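Local coordinates for Glyco_hydro_cc domain-containing protein (PDB 6UBC) that binds oligosaccharides and probably recognises beta-1,3-glucan, as a fungal member of subgroup VII of glycoside hydrolase family GH128, at residues N240-G244 and R255-F259; T339-I343 and D354-Y358. One frame throughout, in Å; residues are numbered along the deposited sequence.

Contact 1. Residues N240-G244 and R255-F259; sequences NMLWG and RLSAF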
ATOM      1  N   ASN A 240      -4.975   5.185   7.987  1.00 23.13           N
ATOM      2  CA  ASN A 240      -4.835   4.265   9.132  1.00 23.33           C
ATOM      3  C   ASN A 240      -4.596   2.852   8.595  1.00 24.40           C
ATOM      4  O   ASN A 240      -4.897   2.535   7.413  1.00 23.56           O
ATOM      5  CB  ASN A 240      -6.053   4.306  10.059  1.00 25.13           C
ATOM      6  CG  ASN A 240      -6.311   5.669  10.659  1.00 26.74           C
ATOM      7  OD1 ASN A 240      -6.916   6.505  10.003  1.00 28.35           O
ATOM      8  ND2 ASN A 240      -5.835   5.933  11.876  1.00 27.83           N
ATOM      9  N   MET A 241      -4.070   1.989   9.436  1.00 22.89           N
ATOM     10  CA  MET A 241      -3.758   0.613   8.995  1.00 23.68           C
ATOM     11  C   MET A 241      -3.817  -0.366  10.151  1.00 24.19           C
ATOM     12  O   MET A 241      -3.487   0.021  11.283  1.00 24.76           O
ATOM     13  CB  MET A 241      -2.352   0.557   8.397  1.00 22.87           C
ATOM     14  CG  MET A 241      -1.919  -0.811   7.994  1.00 22.64           C
ATOM     15  SD  MET A 241      -0.602  -0.732   6.750  1.00 23.26           S
ATOM     16  CE  MET A 241      -0.265  -2.493   6.564  1.00 21.19           C
ATOM     17  N   LEU A 242      -4.319  -1.568   9.861  1.00 22.53           N
ATOM     18  CA  LEU A 242      -4.148  -2.739  10.766  1.00 23.32           C
ATOM     19  C   LEU A 242      -3.175  -3.707  10.114  1.00 22.34           C
ATOM     20  O   LEU A 242      -3.560  -4.417   9.158  1.00 21.67           O
ATOM     21  CB  LEU A 242      -5.495  -3.386  11.108  1.00 22.84           C
ATOM     22  CG  LEU A 242      -5.381  -4.567  12.058  1.00 25.92           C
ATOM     23  CD1 LEU A 242      -4.604  -4.196  13.320  1.00 24.97           C
ATOM     24  CD2 LEU A 242      -6.736  -5.156  12.403  1.00 26.51           C
ATOM     25  N   TRP A 243      -1.944  -3.744  10.625  1.00 24.10           N
ATOM     26  CA  TRP A 243      -0.847  -4.504   9.987  1.00 23.31           C
ATOM     27  C   TRP A 243      -1.107  -6.013  10.061  1.00 23.67           C
ATOM     28  O   TRP A 243      -0.935  -6.746   9.030  1.00 23.85           O
ATOM     29  CB  TRP A 243       0.468  -4.130  10.683  1.00 22.93           C
ATOM     30  CG  TRP A 243       1.717  -4.716  10.112  1.00 22.32           C
ATOM     31  CD1 TRP A 243       2.555  -4.186   9.190  1.00 23.00           C
ATOM     32  CD2 TRP A 243       2.263  -6.013  10.435  1.00 24.91           C
ATOM     33  NE1 TRP A 243       3.618  -5.020   8.958  1.00 24.82           N
ATOM     34  CE2 TRP A 243       3.459  -6.154   9.698  1.00 24.12           C
ATOM     35  CE3 TRP A 243       1.884  -7.024  11.314  1.00 27.73           C
ATOM     36  CZ2 TRP A 243       4.279  -7.263   9.814  1.00 25.24           C
ATOM     37  CZ3 TRP A 243       2.709  -8.130  11.432  1.00 28.84           C
ATOM     38  CH2 TRP A 243       3.869  -8.245  10.670  1.00 26.74           C
ATOM     39  N   GLY A 244      -1.568  -6.466  11.213  1.00 23.90           N
ATOM     40  CA  GLY A 244      -1.712  -7.901  11.452  1.00 23.04           C
ATOM     41  C   GLY A 244      -2.602  -8.248  12.631  1.00 25.41           C
ATOM     42  O   GLY A 244      -3.495  -7.462  13.019  1.00 26.51           O
ATOM     43  N   ARG A 255       0.517  -2.533  17.428  1.00 28.18           N
ATOM     44  CA  ARG A 255      -0.328  -1.957  16.333  1.00 26.12           C
ATOM     45  C   ARG A 255      -1.775  -2.407  16.471  1.00 27.41           C
ATOM     46  O   ARG A 255      -2.668  -1.561  16.257  1.00 28.04           O
ATOM     47  CB  ARG A 255       0.280  -2.356  14.991  1.00 25.58           C
ATOM     48  CG  ARG A 255       1.515  -1.517  14.715  1.00 25.21           C
ATOM     49  CD  ARG A 255       2.291  -2.003  13.519  1.00 24.90           C
ATOM     50  NE  ARG A 255       3.331  -1.082  13.110  1.00 26.15           N
ATOM     51  CZ  ARG A 255       4.336  -1.322  12.294  1.00 25.94           C
ATOM     52  NH1 ARG A 255       4.556  -2.494  11.746  1.00 24.95           N
ATOM     53  NH2 ARG A 255       5.151  -0.331  12.010  1.00 26.95           N
ATOM     54  N   LEU A 256      -2.013  -3.675  16.776  1.00 26.85           N
ATOM     55  CA  LEU A 256      -3.413  -4.182  16.912  1.00 30.35           C
ATOM     56  C   LEU A 256      -4.056  -3.445  18.091  1.00 31.73           C
ATOM     57  O   LEU A 256      -5.162  -2.910  17.994  1.00 29.18           O
ATOM     58  CB  LEU A 256      -3.365  -5.691  17.140  1.00 30.50           C
ATOM     59  CG  LEU A 256      -4.723  -6.307  17.493  1.00 33.20           C
ATOM     60  CD1 LEU A 256      -5.705  -6.166  16.340  1.00 31.18           C
ATOM     61  CD2 LEU A 256      -4.543  -7.751  17.884  1.00 34.44           C
ATOM     62  N   SER A 257      -3.304  -3.305  19.173  1.00 36.21           N
ATOM     63  CA  SER A 257      -3.850  -2.680  20.385  1.00 36.26           C
ATOM     64  C   SER A 257      -4.164  -1.206  20.106  1.00 35.81           C
ATOM     65  O   SER A 257      -5.299  -0.726  20.448  1.00 34.11           O
ATOM     66  CB  SER A 257      -2.908  -2.969  21.538  1.00 37.77           C
ATOM     67  OG  SER A 257      -3.304  -2.143  22.576  1.00 45.04           O
ATOM     68  N   ALA A 258      -3.325  -0.503  19.340  1.00 34.54           N
ATOM     69  CA  ALA A 258      -3.594   0.913  18.996  1.00 33.80           C
ATOM     70  C   ALA A 258      -4.850   0.985  18.098  1.00 32.42           C
ATOM     71  O   ALA A 258      -5.629   1.981  18.172  1.00 30.06           O
ATOM     72  CB  ALA A 258      -2.370   1.549  18.353  1.00 33.82           C
ATOM     73  N   PHE A 259      -4.959   0.042  17.168  1.00 30.91           N
ATOM     74  CA  PHE A 259      -6.082   0.046  16.204  1.00 30.23           C
ATOM     75  C   PHE A 259      -7.396  -0.121  16.978  1.00 30.64           C
ATOM     76  O   PHE A 259      -8.333   0.557  16.712  1.00 31.05           O
ATOM     77  CB  PHE A 259      -5.926  -1.064  15.163  1.00 29.96           C
ATOM     78  CG  PHE A 259      -6.853  -0.829  13.995  1.00 30.36           C
ATOM     79  CD1 PHE A 259      -6.466  -0.018  12.938  1.00 29.67           C
ATOM     80  CD2 PHE A 259      -8.152  -1.312  14.009  1.00 29.91           C
ATOM     81  CE1 PHE A 259      -7.329   0.291  11.906  1.00 27.82           C
ATOM     82  CE2 PHE A 259      -8.987  -1.053  12.932  1.00 28.31           C
ATOM     83  CZ  PHE A 259      -8.582  -0.230  11.901  1.00 27.61           C
TER

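Contact 2. Residues T339-I343 and D354-Y358; sequences TNLHI and DIDYY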
ATOM      1  N   THR A 339      -8.925  -2.568  -3.846  1.00 21.84           N
ATOM      2  CA  THR A 339      -8.040  -3.750  -3.919  1.00 21.71           C
ATOM      3  C   THR A 339      -6.612  -3.205  -3.745  1.00 22.14           C
ATOM      4  O   THR A 339      -6.214  -2.273  -4.441  1.00 22.04           O
ATOM      5  CB  THR A 339      -8.188  -4.544  -5.210  1.00 22.38           C
ATOM      6  OG1 THR A 339      -9.578  -4.812  -5.400  1.00 22.59           O
ATOM      7  CG2 THR A 339      -7.410  -5.840  -5.153  1.00 22.26           C
ATOM      8  N   ASN A 340      -5.895  -3.806  -2.805  1.00 22.30           N
ATOM      9  CA  ASN A 340      -4.557  -3.384  -2.366  1.00 21.22           C
ATOM     10  C   ASN A 340      -3.523  -4.218  -3.090  1.00 21.92           C
ATOM     11  O   ASN A 340      -3.521  -5.470  -2.855  1.00 21.50           O
ATOM     12  CB  ASN A 340      -4.442  -3.615  -0.856  1.00 20.15           C
ATOM     13  CG  ASN A 340      -3.153  -3.133  -0.232  1.00 21.56           C
ATOM     14  OD1 ASN A 340      -2.227  -2.767  -0.940  1.00 22.97           O
ATOM     15  ND2 ASN A 340      -3.096  -3.159   1.113  1.00 21.50           N
ATOM     16  N   LEU A 341      -2.604  -3.592  -3.823  1.00 21.59           N
ATOM     17  CA  LEU A 341      -1.497  -4.307  -4.476  1.00 19.98           C
ATOM     18  C   LEU A 341      -0.156  -3.886  -3.857  1.00 20.76           C
ATOM     19  O   LEU A 341       0.050  -2.678  -3.544  1.00 20.89           O
ATOM     20  CB  LEU A 341      -1.456  -3.981  -5.976  1.00 21.06           C
ATOM     21  CG  LEU A 341      -2.356  -4.839  -6.862  1.00 21.89           C
ATOM     22  CD1 LEU A 341      -3.796  -4.779  -6.425  1.00 22.32           C
ATOM     23  CD2 LEU A 341      -2.202  -4.428  -8.356  1.00 23.70           C
ATOM     24  N   HIS A 342       0.763  -4.847  -3.870  1.00 20.93           N
ATOM     25  CA  HIS A 342       2.222  -4.653  -3.708  1.00 20.79           C
ATOM     26  C   HIS A 342       2.799  -5.066  -5.050  1.00 21.89           C
ATOM     27  O   HIS A 342       2.583  -6.211  -5.481  1.00 22.92           O
ATOM     28  CB  HIS A 342       2.739  -5.518  -2.534  1.00 22.33           C
ATOM     29  CG  HIS A 342       2.429  -4.883  -1.228  1.00 21.98           C
ATOM     30  ND1 HIS A 342       2.866  -5.415  -0.051  1.00 21.66           N
ATOM     31  CD2 HIS A 342       1.698  -3.796  -0.949  1.00 20.53           C
ATOM     32  CE1 HIS A 342       2.387  -4.670   0.912  1.00 21.22           C
ATOM     33  NE2 HIS A 342       1.647  -3.649   0.414  1.00 21.33           N
ATOM     34  N   ILE A 343       3.516  -4.143  -5.690  1.00 21.35           N
ATOM     35  CA  ILE A 343       4.113  -4.439  -7.005  1.00 21.38           C
ATOM     36  C   ILE A 343       5.626  -4.443  -6.858  1.00 22.22           C
ATOM     37  O   ILE A 343       6.207  -3.379  -6.569  1.00 22.51           O
ATOM     38  CB  ILE A 343       3.609  -3.444  -8.042  1.00 21.28           C
ATOM     39  CG1 ILE A 343       2.093  -3.581  -8.199  1.00 23.11           C
ATOM     40  CG2 ILE A 343       4.267  -3.663  -9.384  1.00 22.27           C
ATOM     41  CD1 ILE A 343       1.507  -2.648  -9.257  1.00 23.88           C
ATOM     42  N   ASP A 354       0.254  -7.425 -12.840  1.00 24.70           N
ATOM     43  CA  ASP A 354      -0.358  -7.336 -11.484  1.00 22.73           C
ATOM     44  C   ASP A 354      -1.693  -6.591 -11.556  1.00 23.27           C
ATOM     45  O   ASP A 354      -2.696  -7.078 -10.975  1.00 24.20           O
ATOM     46  CB  ASP A 354       0.568  -6.662 -10.471  1.00 22.49           C
ATOM     47  CG  ASP A 354       1.786  -7.458 -10.011  1.00 24.12           C
ATOM     48  OD1 ASP A 354       1.885  -8.689 -10.296  1.00 23.59           O
ATOM     49  OD2 ASP A 354       2.646  -6.835  -9.337  1.00 24.85           O
ATOM     50  N   ILE A 355      -1.699  -5.413 -12.209  1.00 23.53           N
ATOM     51  CA  ILE A 355      -2.920  -4.569 -12.239  1.00 24.25           C
ATOM     52  C   ILE A 355      -4.019  -5.325 -12.984  1.00 25.13           C
ATOM     53  O   ILE A 355      -5.163  -5.430 -12.483  1.00 23.88           O
ATOM     54  CB  ILE A 355      -2.663  -3.188 -12.830  1.00 24.61           C
ATOM     55  CG1 ILE A 355      -1.619  -2.410 -12.045  1.00 24.29           C
ATOM     56  CG2 ILE A 355      -4.005  -2.470 -12.927  1.00 24.37           C
ATOM     57  CD1 ILE A 355      -1.201  -1.207 -12.787  1.00 25.82           C
ATOM     58  N   ASP A 356      -3.657  -5.935 -14.108  1.00 26.40           N
ATOM     59  CA  ASP A 356      -4.633  -6.751 -14.877  1.00 26.14           C
ATOM     60  C   ASP A 356      -5.222  -7.846 -13.997  1.00 26.09           C
ATOM     61  O   ASP A 356      -6.464  -8.058 -14.011  1.00 27.39           O
ATOM     62  CB  ASP A 356      -4.013  -7.354 -16.126  1.00 26.20           C
ATOM     63  CG  ASP A 356      -3.674  -6.385 -17.234  1.00 28.88           C
ATOM     64  OD1 ASP A 356      -4.067  -5.230 -17.184  1.00 29.32           O
ATOM     65  OD2 ASP A 356      -2.997  -6.812 -18.123  1.00 31.36           O
ATOM     66  N   TYR A 357      -4.392  -8.631 -13.298  1.00 27.10           N
ATOM     67  CA  TYR A 357      -4.901  -9.772 -12.527  1.00 25.08           C
ATOM     68  C   TYR A 357      -5.947  -9.264 -11.528  1.00 25.56           C
ATOM     69  O   TYR A 357      -7.091  -9.839 -11.413  1.00 25.69           O
ATOM     70  CB  TYR A 357      -3.781 -10.573 -11.857  1.00 26.86           C
ATOM     71  CG  TYR A 357      -4.375 -11.600 -10.940  1.00 26.27           C
ATOM     72  CD1 TYR A 357      -4.961 -12.753 -11.421  1.00 27.06           C
ATOM     73  CD2 TYR A 357      -4.541 -11.326  -9.593  1.00 26.38           C
ATOM     74  CE1 TYR A 357      -5.616 -13.639 -10.591  1.00 27.50           C
ATOM     75  CE2 TYR A 357      -5.216 -12.195  -8.761  1.00 27.05           C
ATOM     76  CZ  TYR A 357      -5.753 -13.372  -9.258  1.00 28.70           C
ATOM     77  OH  TYR A 357      -6.448 -14.209  -8.436  1.00 29.65           O
ATOM     78  N   TYR A 358      -5.596  -8.230 -10.760  1.00 24.74           N
ATOM     79  CA  TYR A 358      -6.441  -7.774  -9.645  1.00 23.54           C
ATOM     80  C   TYR A 358      -7.691  -7.060 -10.154  1.00 24.69           C
ATOM     81  O   TYR A 358      -8.754  -7.224  -9.472  1.00 24.43           O
ATOM     82  CB  TYR A 358      -5.634  -6.985  -8.613  1.00 24.15           C
ATOM     83  CG  TYR A 358      -4.792  -7.926  -7.784  1.00 21.40           C
ATOM     84  CD1 TYR A 358      -5.366  -8.699  -6.783  1.00 24.68           C
ATOM     85  CD2 TYR A 358      -3.461  -8.133  -8.059  1.00 24.30           C
ATOM     86  CE1 TYR A 358      -4.622  -9.574  -6.011  1.00 23.87           C
ATOM     87  CE2 TYR A 358      -2.677  -8.986  -7.289  1.00 24.76           C
ATOM     88  CZ  TYR A 358      -3.258  -9.714  -6.259  1.00 25.02           C
ATOM     89  OH  TYR A 358      -2.528 -10.592  -5.508  1.00 23.45           O
TER
HETATM   90  O   HOH W   1      -9.872  -4.821  -8.117  1.00 26.01           O

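Contact 1. Residues N240-G244 and R255-F259
L242 and F259 meet through similar first torsions. The F259 ring is anti to its backbone N (chi1 -165°), which turns it toward L242. L242 CB lies over one face of the phenyl ring, 4.1 Å from the F259 ring centroid and displaced toward the rim. This is a CH-pi contact. CG of L242 is likewise anti to the backbone N (chi1 -179°), and from there the branch atom L242 CD1 reaches F259 CB at 3.9 Å. It also meets L256 CD1 at 3.8 Å, where two leucine methyls touch. The carbonyl O of M241 comes obliquely to the phenyl ring, 3.4 Å from F259 CD1.

R255 makes a second, separate contact, with W243. Its chain is extended from CG to NE and carries the guanidinium to one face of the W243 indole. R255 NH1 is 3.7 Å from W243 CD1. The cation-pi contact is off-centre, with R255 CZ 5.0 Å from the centroid of the W243 five-membered ring. The two planes are tilted 41° apart. R255 NE is also hydrogen-bonded to OD1 of N226.

The segments belong to the beta-alpha-beta unit of strand 237-241, helix 250-260 and strand 268-270. L242 and F259 both also touch helix 287-298, and F259 touches I269 of strand 268-270.

Contact 2. Residues T339-I343 and D354-Y358
The Y358 ring is approached by L341 and T339 from the strand, both obliquely. L341 CD1 is 3.6 Å from Y358 CG, and T339 CG2 is 3.9 Å from Y358 CD1. Within the helix, Y357 CD2 lies 3.6 Å above one face of the Y358 ring, over its centre. L341 and Y358 run past each other in opposite directions, while T339 crosses Y358 at about a right angle. The hydroxyl of Y358 is hydrogen-bonded to the backbone O of Q316.

The other branch of L341 faces the helix backbone. L341 CD2 lies 3.8 Å from D354 O and also meets I355 CG1. I343 has its CG1 beside the backbone N (chi1 -63°), and from there the chain continues to CD1, which meets I355 CG1 at 4.2 Å. I343 CG1 also lies against the carboxylate, 3.5 Å from D354 OD2. D354 OD1 has a weak bond to A317 N and a long, weak ion pair with K345.

No direct hydrogen bond joins 339-343 to 354-358. One water bridges them, hydrogen-bonded to T339 OG1 at 2.7 Å and donating to Y358 O at 3.0 Å. T339 OG1 is also hydrogen-bonded to NE1 of W336. The segments, nearly antiparallel at 155°, are therefore held mainly by apolar contact, with the polar ends of T339 and Y358 bonded to W336, the water and Q316.

Overall arrangement
Contacts 1 and 2 each join a strand to the following helix in a beta-alpha-beta unit, as in the (beta/alpha)8 barrels of related glycoside hydrolases. Their strands belong to the same curled sheet, but strands and helices differ. Their centres are about 22 Å apart, on opposite sides of the chain's centre, and their nearest atoms do not touch. Contact 2 is the more central, and all its touching residues are buried. Contact 1 is also largely buried, but R255 and L256 are partly exposed. Both set a leucine against an aromatic ring. Contact 1 adds an off-centre cation-pi contact from a partly exposed arginine, and contact 2 adds a water bridge.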